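Tetur07g02040 (PDB 6BDJ) probably cleaves catechol-type aromatic rings between their two hydroxyl-bearing carbons, using a bound ferric ion and both atoms of molecular oxygen. Local coordinates at residues Ser35-Val40 with Leu222-Asn227; Val57-Gly62 with Arg116-Gly121; Asn66-Leu71 with Asn128-Phe133; Lys81-Tyr86 with Tyr150-Asn155. All coordinates share one frame; numbering follows the deposited sequence.

Interaction 1: residues Ser35-Val40 with Leu222-Asn227; sequences SLSPEV and LNLAIN
Ser37 docks on Ala225 through two hydrogen bonds, one made by its backbone and one by its side chain. The amide Ser37 N donates to Ala225 O over 2.8 Å, with 162° at the hydrogen and the donor lying in the carbonyl plane. Along the serine side chain, CB points toward the strand, and Ser37 CB comes within 3.4 Å of Ala225 O while also touching the methyl Leu224 CD2. The next bond turns the hydroxyl away from the serine's own carbonyl carbon and sets it beside its backbone N (chi1 -73°). Ser37 OG is thereby brought to Ala225 N, accepting its N-H at 3.2 Å and 161°, and its flank rests on Leu224 CD2 at 3.4 Å. Both backbone polar groups of Ala225 are thus taken by one residue.

Strand 218-226 belongs to the beta sheet of this transthyretin-clan dioxygenase. Leu224 bonds through its backbone to Asn70 and Val72 of strand 64-73; Ala225, next in the alternation, turns its N-H and C=O to the other edge, where the incoming loop 35-40 meets them. This loop follows Cys34, whose disulfide to Cys77 ties down the start of the modelled chain, and farther on Pro38 O accepts a hydrogen bond from His160.

Beside the two bonds, the methyl Ala225 CB sits 3.3 Å from Ser35 O. Leu36 extends its CG opposite its backbone N, which carries one methyl along the strand: Leu36 CD1 lies 3.8 Å from Ala225 O and 4.2 Å from Ile226 CA.

Interaction 2: residues Val57-Gly62 with Arg116-Gly121; sequences VEDRIG and RRFLRG
A salt-bridge network pins a type II' beta turn, Val57 to Arg60, to the loop that leads into strand 120-124, with Glu58, Asp59, Arg60 and Arg116 as its members. The fold is that of the intradiol ring-cleavage dioxygenases, and the Phe118 side chain lies about 6 Å from that of the iron ligand Tyr96. Arg116 NH1 serves two acids: it donates to Glu58 OE1 at 2.8 Å, nearly straight (171°) and onto the anti lone pair, and to Asp59 OD1, also at 2.8 Å. Arg116 NH2 completes an end-on grip through Asp59 OD2 at 3.0 Å. Arg60 holds the same carboxylate side-on from the opposite face, NE to OD1 and NH2 to OD2, so each oxygen of Asp59 accepts from both arginines. Bends at chi2 (-62°) and chi3 also fold the Arg60 guanidinium flat onto the Phe118 ring, planes 4° apart and centres 4.0 Å apart, a cation-pi stack extended by Arg60 CD over the ring centre. Its remaining nitrogen, NH1, forms a salt bridge with Asp91. With a leucine in place of Arg60, Asp59 and Asp91 would each probably lose a positive partner, and Phe118 the flat cation over its face. On the Glu58 side a water donates to Glu58 OE1 and accepts from two donors, lying 2.9 Å from Arg116 NE and 2.9 Å from Arg117 N.

Interaction 3: residues Asn66-Leu71 with Asn128-Phe133; sequences NVTLNL and NGTVTF
Asn70 and Thr130 adopt matching first torsions, both -60°, which set Asn70 CG and Thr130 OG1 beside their own backbone nitrogens and leave the two side chains lying alongside each other, pointing the same way. The hydroxyl Thr130 OG1 consequently donates to Asn70 OD1 at 2.6 Å, in the plane of the amide carbonyl. The other end of that amide, Asn70 ND2, bonds to Asn223 on strand 218-226, so the group is held at both ends. On the same face Thr68 OG1 and Thr132 OG1 share a hydrogen bond of 3.1 Å, and the methyls Thr68 CG2 and Thr130 CG2 meet at 3.7 Å. A valine in place of Thr130 would probably leave Asn70 OD1 without its donor and the amide less firmly set.

The backbones form an antiparallel pair, strand directions 167° apart, in which Val67 with Phe133 and Leu69 with Val131 are hydrogen-bonded pairs. Just before the second strand begins, Leu71 N donates almost straight to Gly129 O (2.6 Å); a side chain on Gly129 would collide with Leu71 O. The other face is apolar: Leu69 CB touches Val131 CG2 at 4.0 Å, and Val85 and Ile87 of strand 84-88 cover this side. The chemistry is therefore two-faced: a partly exposed row of three hydroxyls and one amide backs a buried hydrocarbon layer within this transthyretin-like beta fold.

Interaction 4: residues Lys81-Tyr86 with Tyr150-Asn155; sequences KGAKVY and YRIHAN
Two neighbouring antiparallel strands, 84-88 and 148-154, pair here in the beta sheet of the dioxygenase fold, and the second carries the iron ligand His149 immediately before Tyr150. Lys84 with His153 and Tyr86 with Arg151 are the hydrogen-bonded pairs, and Val85 with Ile152, between them, is a non-hydrogen-bonded pair. Tyr86 N donates to Arg151 O at 2.8 Å, the straightest of the four backbone bonds.

On the face bearing Lys84, Tyr86, Arg151 and His153, the Tyr86 ring turns an edge to the face of the His153 imidazole, with ring centroids 4.8 Å apart and planes at 50°. Both set CG anti to their own carbonyl carbon (chi1 about -60°), which brings the rings together. Tyr86 CE1 stands over the centre of the imidazole. That ring is fixed from a second direction: Arg151 NE donates to His153 NE2 at 2.9 Å, with the bond in the plane of both groups. NE2 acting as acceptor is consistent with a neutral imidazole, and the guanidinium beside it would probably disfavour a further positive charge. Arg151 NH1 forms a salt bridge with Glu42 and Lys84 NZ one with Asp50, while Phe46 makes an edge-to-face contact with Tyr86.

The opposite face is hydrocarbon. Ala83 CB meets Ile152 CG2 at 3.9 Å, Val85 CG2 approaches Ile152 CG1 at 4.4 Å, and Leu71 of strand 64-73 packs against all three residues. At the far end of the pairing, Tyr86 O lies 3.4 Å from Tyr150 CB, and Arg151 O lies at the edge of the Tyr86 ring, in its plane, 3.4 Å from Tyr86 CD1.

Overall arrangement
All four contacts reach one mixed beta sheet. Interaction 1 lies on strand 218-226 and interaction 3 on its neighbour 64-73, with centres about 13 Å apart. Interaction 4 lies about 11 Å from interaction 3, centre to centre, and their apolar faces pack together through Leu71, Val85 and Ile152, where the sheet closes over a common core. Interaction 2 sits on the other side of the chain's centre, about 26 Å from interaction 1 centre to centre, and joins interaction 4 through adjacent strands 120-124 and 84-88. Along the chain, interaction 1 brackets the others, whose segments alternate pairwise. Such interleaving joins distant sequence into one sheet, whose strand 148-154 carries the iron ligand His149.

Interaction 1: residues Ser35-Val40 with Leu222-Asn227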
# COMPACT_ATOMS: atom_id res chain seq x y z
N SER A 35 11.02 15.16 -5.28
CA SER A 35 9.82 15.89 -5.64
C SER A 35 8.66 15.26 -4.87
O SER A 35 8.65 14.05 -4.61
CB SER A 35 9.58 15.85 -7.15
OG SER A 35 9.48 14.52 -7.63
N LEU A 36 7.72 16.11 -4.49
CA LEU A 36 6.62 15.72 -3.65
C LEU A 36 5.87 14.54 -4.26
O LEU A 36 5.34 14.64 -5.36
CB LEU A 36 5.70 16.91 -3.43
CG LEU A 36 4.45 16.68 -2.58
CD1 LEU A 36 4.82 16.33 -1.14
CD2 LEU A 36 3.57 17.93 -2.68
N SER A 37 5.86 13.42 -3.54
CA SER A 37 5.12 12.26 -3.99
C SER A 37 3.63 12.59 -4.08
O SER A 37 3.13 13.43 -3.35
CB SER A 37 5.36 11.07 -3.09
OG SER A 37 6.67 10.58 -3.32
N PRO A 38 2.94 11.96 -5.03
CA PRO A 38 1.52 12.22 -5.12
C PRO A 38 0.76 11.50 -4.00
O PRO A 38 1.22 10.48 -3.50
CB PRO A 38 1.16 11.60 -6.46
CG PRO A 38 2.07 10.40 -6.53
CD PRO A 38 3.37 10.93 -5.99
N GLU A 39 -0.38 12.07 -3.64
CA GLU A 39 -1.33 11.45 -2.76
C GLU A 39 -2.45 10.81 -3.57
O GLU A 39 -2.75 11.23 -4.70
CB GLU A 39 -1.96 12.50 -1.86
CG GLU A 39 -1.04 13.09 -0.82
CD GLU A 39 -1.82 13.61 0.38
OE1 GLU A 39 -2.12 12.81 1.32
OE2 GLU A 39 -2.13 14.81 0.36
N VAL A 40 -3.10 9.82 -2.97
CA VAL A 40 -4.18 9.08 -3.65
C VAL A 40 -5.18 8.77 -2.55
O VAL A 40 -4.79 8.51 -1.40
CB VAL A 40 -3.66 7.75 -4.24
CG1 VAL A 40 -4.77 7.08 -5.05
CG2 VAL A 40 -2.46 7.96 -5.15
N LEU A 222 10.30 1.67 -3.00
CA LEU A 222 9.64 2.88 -3.43
C LEU A 222 10.20 3.99 -2.56
O LEU A 222 10.16 3.91 -1.33
CB LEU A 222 8.14 2.77 -3.24
CG LEU A 222 7.26 3.94 -3.67
CD1 LEU A 222 7.31 4.15 -5.17
CD2 LEU A 222 5.86 3.67 -3.15
N ASN A 223 10.77 4.99 -3.21
CA ASN A 223 11.31 6.15 -2.52
C ASN A 223 10.21 7.19 -2.52
O ASN A 223 9.69 7.50 -3.57
CB ASN A 223 12.55 6.64 -3.25
CG ASN A 223 13.65 5.61 -3.27
OD1 ASN A 223 13.84 4.92 -2.29
ND2 ASN A 223 14.38 5.50 -4.37
N LEU A 224 9.84 7.70 -1.35
CA LEU A 224 8.81 8.75 -1.22
C LEU A 224 9.36 10.04 -0.60
O LEU A 224 10.21 10.01 0.30
CB LEU A 224 7.61 8.25 -0.38
CG LEU A 224 6.86 7.03 -0.93
CD1 LEU A 224 5.96 6.36 0.10
CD2 LEU A 224 6.07 7.39 -2.19
N ALA A 225 8.86 11.16 -1.12
CA ALA A 225 9.08 12.48 -0.54
C ALA A 225 7.72 12.99 -0.08
O ALA A 225 6.81 13.14 -0.89
CB ALA A 225 9.67 13.42 -1.58
N ILE A 226 7.59 13.25 1.21
CA ILE A 226 6.33 13.73 1.77
C ILE A 226 6.54 15.05 2.53
O ILE A 226 7.64 15.56 2.61
CB ILE A 226 5.69 12.66 2.68
CG1 ILE A 226 6.60 12.29 3.85
CG2 ILE A 226 5.34 11.41 1.89
CD1 ILE A 226 5.78 11.91 5.06
N ASN A 227 5.46 15.59 3.05
CA ASN A 227 5.46 16.82 3.80
C ASN A 227 4.91 16.57 5.19
O ASN A 227 3.70 16.42 5.35
CB ASN A 227 4.58 17.84 3.06
CG ASN A 227 4.69 19.24 3.65
OD1 ASN A 227 5.39 19.45 4.65
ND2 ASN A 227 4.00 20.17 3.06

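Interaction 2: residues Val57-Gly62 with Arg116-Gly121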
# COMPACT_ATOMS: atom_id res chain seq x y z
N VAL A 57 1.73 -11.26 6.61
CA VAL A 57 1.13 -12.31 5.77
C VAL A 57 0.06 -13.11 6.48
O VAL A 57 -0.97 -13.39 5.90
CB VAL A 57 2.21 -13.24 5.20
CG1 VAL A 57 1.61 -14.39 4.38
CG2 VAL A 57 3.16 -12.44 4.30
N GLU A 58 0.34 -13.52 7.72
CA GLU A 58 -0.54 -14.39 8.50
C GLU A 58 -0.73 -15.68 7.70
O GLU A 58 0.26 -16.28 7.32
CB GLU A 58 -1.84 -13.69 8.91
CG GLU A 58 -1.60 -12.46 9.77
CD GLU A 58 -2.83 -11.91 10.47
OE1 GLU A 58 -3.95 -12.44 10.36
OE2 GLU A 58 -2.70 -10.85 11.07
N ASP A 59 -1.97 -16.06 7.40
CA ASP A 59 -2.32 -17.29 6.70
C ASP A 59 -2.52 -17.10 5.19
O ASP A 59 -2.91 -18.05 4.52
CB ASP A 59 -3.62 -17.88 7.29
CG ASP A 59 -4.78 -16.91 7.24
OD1 ASP A 59 -4.54 -15.71 7.01
OD2 ASP A 59 -5.94 -17.31 7.48
N ARG A 60 -2.26 -15.91 4.66
CA ARG A 60 -2.56 -15.66 3.27
C ARG A 60 -1.55 -16.34 2.36
O ARG A 60 -0.39 -16.50 2.71
CB ARG A 60 -2.57 -14.17 2.99
CG ARG A 60 -3.65 -13.42 3.76
CD ARG A 60 -5.03 -13.88 3.39
NE ARG A 60 -5.65 -14.75 4.39
CZ ARG A 60 -6.90 -15.24 4.33
NH1 ARG A 60 -7.67 -15.02 3.28
NH2 ARG A 60 -7.37 -16.02 5.31
N ILE A 61 -2.02 -16.71 1.18
CA ILE A 61 -1.22 -17.45 0.22
C ILE A 61 -0.94 -16.53 -0.96
O ILE A 61 -1.82 -15.79 -1.38
CB ILE A 61 -1.95 -18.75 -0.24
CG1 ILE A 61 -1.21 -19.48 -1.36
CG2 ILE A 61 -3.40 -18.49 -0.64
CD1 ILE A 61 0.18 -19.95 -0.98
N GLY A 62 0.28 -16.58 -1.47
CA GLY A 62 0.63 -15.83 -2.67
C GLY A 62 2.12 -15.85 -2.86
O GLY A 62 2.79 -16.79 -2.40
N ARG A 116 -10.19 -10.23 11.72
CA ARG A 116 -8.95 -10.51 11.00
C ARG A 116 -8.26 -9.22 10.55
O ARG A 116 -8.90 -8.26 10.19
CB ARG A 116 -9.19 -11.40 9.78
CG ARG A 116 -9.74 -12.82 10.08
CD ARG A 116 -8.80 -13.61 10.98
NE ARG A 116 -7.40 -13.67 10.52
CZ ARG A 116 -6.89 -14.53 9.64
NH1 ARG A 116 -5.57 -14.48 9.36
NH2 ARG A 116 -7.67 -15.40 9.01
N ARG A 117 -6.94 -9.26 10.55
CA ARG A 117 -6.09 -8.18 10.22
C ARG A 117 -4.92 -8.60 9.37
O ARG A 117 -3.91 -7.90 9.30
CB ARG A 117 -5.59 -7.52 11.50
CG ARG A 117 -6.72 -6.95 12.39
CD ARG A 117 -7.43 -5.80 11.70
NE ARG A 117 -8.44 -5.25 12.61
CZ ARG A 117 -9.72 -5.59 12.63
NH1 ARG A 117 -10.20 -6.52 11.79
NH2 ARG A 117 -10.52 -5.03 13.51
N PHE A 118 -5.06 -9.70 8.65
CA PHE A 118 -4.03 -10.09 7.73
C PHE A 118 -3.81 -8.98 6.71
O PHE A 118 -4.73 -8.20 6.37
CB PHE A 118 -4.35 -11.42 6.99
CG PHE A 118 -5.65 -11.42 6.19
CD1 PHE A 118 -5.77 -10.72 4.99
CD2 PHE A 118 -6.74 -12.16 6.61
CE1 PHE A 118 -6.95 -10.73 4.27
CE2 PHE A 118 -7.93 -12.18 5.90
CZ PHE A 118 -8.03 -11.47 4.72
N LEU A 119 -2.57 -8.94 6.23
CA LEU A 119 -2.12 -8.02 5.23
C LEU A 119 -2.33 -6.55 5.62
O LEU A 119 -2.58 -5.68 4.76
CB LEU A 119 -2.75 -8.37 3.88
CG LEU A 119 -2.32 -9.75 3.33
CD1 LEU A 119 -3.08 -10.12 2.07
CD2 LEU A 119 -0.83 -9.86 3.05
N ARG A 120 -2.16 -6.28 6.92
CA ARG A 120 -2.14 -4.96 7.45
C ARG A 120 -0.97 -4.87 8.35
O ARG A 120 -0.70 -5.80 9.14
CB ARG A 120 -3.41 -4.70 8.24
CG ARG A 120 -4.66 -4.74 7.37
CD ARG A 120 -5.89 -4.51 8.23
NE ARG A 120 -7.03 -4.55 7.32
CZ ARG A 120 -7.54 -3.50 6.69
NH1 ARG A 120 -7.05 -2.27 6.85
NH2 ARG A 120 -8.56 -3.68 5.86
N GLY A 121 -0.23 -3.76 8.29
CA GLY A 121 0.76 -3.53 9.34
C GLY A 121 1.25 -2.12 9.38
O GLY A 121 1.01 -1.36 8.44
O HOH W 1 -5.82 -11.59 11.87

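Interaction 3: residues Asn66-Leu71 with Asn128-Phe133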
# COMPACT_ATOMS: atom_id res chain seq x y z
N ASN A 66 8.81 -8.33 -0.47
CA ASN A 66 9.33 -7.39 0.52
C ASN A 66 9.23 -5.97 -0.01
O ASN A 66 9.82 -5.62 -1.04
CB ASN A 66 10.79 -7.70 0.84
CG ASN A 66 10.96 -9.01 1.59
OD1 ASN A 66 10.05 -9.51 2.24
ND2 ASN A 66 12.16 -9.57 1.50
N VAL A 67 8.50 -5.13 0.73
CA VAL A 67 8.26 -3.76 0.35
C VAL A 67 9.11 -2.86 1.24
O VAL A 67 8.90 -2.81 2.45
CB VAL A 67 6.76 -3.42 0.54
CG1 VAL A 67 6.49 -1.92 0.39
CG2 VAL A 67 5.91 -4.20 -0.46
N THR A 68 10.08 -2.15 0.64
CA THR A 68 10.91 -1.20 1.37
C THR A 68 10.50 0.19 0.89
O THR A 68 10.50 0.45 -0.32
CB THR A 68 12.40 -1.44 1.11
OG1 THR A 68 12.75 -2.75 1.59
CG2 THR A 68 13.29 -0.41 1.81
N LEU A 69 10.12 1.04 1.83
CA LEU A 69 9.79 2.44 1.55
C LEU A 69 10.81 3.33 2.21
O LEU A 69 11.09 3.16 3.39
CB LEU A 69 8.42 2.80 2.11
CG LEU A 69 7.22 1.95 1.69
CD1 LEU A 69 5.95 2.70 2.01
CD2 LEU A 69 7.23 1.62 0.21
N ASN A 70 11.35 4.29 1.45
CA ASN A 70 12.33 5.25 1.96
C ASN A 70 11.68 6.63 1.94
O ASN A 70 11.27 7.10 0.89
CB ASN A 70 13.60 5.20 1.11
CG ASN A 70 14.26 3.82 1.12
OD1 ASN A 70 14.66 3.30 2.17
ND2 ASN A 70 14.38 3.22 -0.06
N LEU A 71 11.47 7.22 3.13
CA LEU A 71 10.79 8.50 3.28
C LEU A 71 11.82 9.61 3.44
O LEU A 71 12.73 9.49 4.28
CB LEU A 71 9.86 8.54 4.50
CG LEU A 71 8.66 7.58 4.64
CD1 LEU A 71 7.69 8.10 5.69
CD2 LEU A 71 7.91 7.32 3.34
N ASN A 128 17.47 6.30 8.91
CA ASN A 128 17.56 6.41 7.45
C ASN A 128 16.24 6.67 6.71
O ASN A 128 16.23 6.70 5.48
CB ASN A 128 18.23 5.14 6.90
CG ASN A 128 19.70 5.05 7.26
OD1 ASN A 128 20.56 5.34 6.43
ND2 ASN A 128 19.99 4.67 8.50
N GLY A 129 15.13 6.87 7.43
CA GLY A 129 13.81 7.10 6.80
C GLY A 129 13.18 5.86 6.14
O GLY A 129 12.33 5.99 5.25
N THR A 130 13.59 4.67 6.60
CA THR A 130 13.25 3.40 5.95
C THR A 130 12.36 2.53 6.84
O THR A 130 12.57 2.46 8.07
CB THR A 130 14.55 2.64 5.61
OG1 THR A 130 15.35 3.44 4.72
CG2 THR A 130 14.26 1.28 4.97
N VAL A 131 11.35 1.89 6.21
CA VAL A 131 10.62 0.72 6.76
C VAL A 131 10.62 -0.40 5.73
O VAL A 131 10.70 -0.14 4.53
CB VAL A 131 9.16 1.02 7.12
CG1 VAL A 131 9.08 2.01 8.26
CG2 VAL A 131 8.38 1.52 5.91
N THR A 132 10.50 -1.64 6.19
CA THR A 132 10.38 -2.79 5.32
C THR A 132 9.27 -3.67 5.83
O THR A 132 9.17 -3.95 7.03
CB THR A 132 11.71 -3.57 5.23
OG1 THR A 132 12.70 -2.71 4.66
CG2 THR A 132 11.57 -4.81 4.33
N PHE A 133 8.41 -4.09 4.90
CA PHE A 133 7.34 -5.02 5.21
C PHE A 133 7.55 -6.31 4.42
O PHE A 133 7.97 -6.28 3.28
CB PHE A 133 6.01 -4.42 4.80
CG PHE A 133 5.59 -3.24 5.60
CD1 PHE A 133 4.89 -3.41 6.76
CD2 PHE A 133 5.82 -1.95 5.15
CE1 PHE A 133 4.46 -2.32 7.50
CE2 PHE A 133 5.41 -0.85 5.87
CZ PHE A 133 4.73 -1.04 7.06

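Interaction 4: residues Lys81-Tyr86 with Tyr150-Asn155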
# COMPACT_ATOMS: atom_id res chain seq x y z
N LYS A 81 12.57 10.52 10.34
CA LYS A 81 12.71 9.55 11.38
C LYS A 81 11.45 9.59 12.26
O LYS A 81 10.81 10.68 12.42
CB LYS A 81 13.98 9.88 12.18
N GLY A 82 11.05 8.41 12.77
CA GLY A 82 9.89 8.33 13.67
C GLY A 82 8.49 8.34 13.07
O GLY A 82 7.50 8.32 13.81
N ALA A 83 8.38 8.38 11.74
CA ALA A 83 7.07 8.40 11.08
C ALA A 83 6.45 6.99 11.09
O ALA A 83 7.14 6.01 10.79
CB ALA A 83 7.20 8.89 9.64
N LYS A 84 5.17 6.90 11.46
CA LYS A 84 4.44 5.64 11.41
C LYS A 84 3.94 5.42 10.00
O LYS A 84 3.21 6.26 9.47
CB LYS A 84 3.26 5.63 12.39
CG LYS A 84 3.63 5.14 13.78
CD LYS A 84 2.64 5.62 14.84
CE LYS A 84 1.28 4.96 14.67
NZ LYS A 84 0.49 5.05 15.93
N VAL A 85 4.34 4.31 9.38
CA VAL A 85 3.83 3.94 8.05
C VAL A 85 2.90 2.76 8.19
O VAL A 85 3.31 1.72 8.69
CB VAL A 85 4.96 3.51 7.12
CG1 VAL A 85 4.40 3.16 5.74
CG2 VAL A 85 6.02 4.60 7.04
N TYR A 86 1.66 2.95 7.75
CA TYR A 86 0.72 1.88 7.62
C TYR A 86 0.60 1.41 6.19
O TYR A 86 0.50 2.21 5.28
CB TYR A 86 -0.67 2.36 8.01
CG TYR A 86 -0.85 2.88 9.41
CD1 TYR A 86 -0.36 4.14 9.76
CD2 TYR A 86 -1.54 2.15 10.39
CE1 TYR A 86 -0.55 4.66 11.03
CE2 TYR A 86 -1.72 2.66 11.67
CZ TYR A 86 -1.23 3.93 11.97
OH TYR A 86 -1.41 4.52 13.21
N TYR A 150 -1.12 2.87 1.51
CA TYR A 150 -0.23 3.30 2.57
C TYR A 150 -0.69 4.65 3.11
O TYR A 150 -1.25 5.47 2.39
CB TYR A 150 1.23 3.36 2.12
CG TYR A 150 1.58 4.54 1.25
CD1 TYR A 150 1.43 4.49 -0.13
CD2 TYR A 150 2.07 5.71 1.80
CE1 TYR A 150 1.74 5.58 -0.93
CE2 TYR A 150 2.37 6.81 1.02
CZ TYR A 150 2.21 6.74 -0.35
OH TYR A 150 2.53 7.86 -1.10
N ARG A 151 -0.45 4.85 4.40
CA ARG A 151 -0.80 6.06 5.08
C ARG A 151 0.27 6.34 6.11
O ARG A 151 0.72 5.42 6.80
CB ARG A 151 -2.16 5.89 5.74
CG ARG A 151 -2.51 6.90 6.80
CD ARG A 151 -4.02 6.91 7.03
NE ARG A 151 -4.35 7.52 8.30
CZ ARG A 151 -5.55 7.92 8.72
NH1 ARG A 151 -6.64 7.85 7.96
NH2 ARG A 151 -5.66 8.44 9.95
N ILE A 152 0.70 7.59 6.19
CA ILE A 152 1.84 7.99 7.03
C ILE A 152 1.44 9.03 8.05
O ILE A 152 0.90 10.08 7.70
CB ILE A 152 3.00 8.55 6.20
CG1 ILE A 152 3.37 7.51 5.14
CG2 ILE A 152 4.20 8.85 7.09
CD1 ILE A 152 4.26 8.03 4.04
N HIS A 153 1.76 8.75 9.31
CA HIS A 153 1.56 9.71 10.39
C HIS A 153 2.92 10.21 10.81
O HIS A 153 3.84 9.40 11.00
CB HIS A 153 0.87 9.10 11.59
CG HIS A 153 -0.50 8.57 11.31
ND1 HIS A 153 -1.30 8.04 12.30
CD2 HIS A 153 -1.22 8.51 10.16
CE1 HIS A 153 -2.46 7.68 11.78
NE2 HIS A 153 -2.43 7.94 10.48
N ALA A 154 3.05 11.53 10.92
CA ALA A 154 4.23 12.17 11.50
C ALA A 154 3.73 13.30 12.35
O ALA A 154 2.79 13.99 11.95
CB ALA A 154 5.17 12.70 10.43
N ASN A 155 4.32 13.46 13.54
CA ASN A 155 3.96 14.56 14.48
C ASN A 155 2.48 14.52 14.88
O ASN A 155 1.85 15.57 15.07
CB ASN A 155 4.29 15.98 13.90
CG ASN A 155 5.58 16.03 13.12
OD1 ASN A 155 5.62 16.63 12.05
ND2 ASN A 155 6.64 15.41 13.63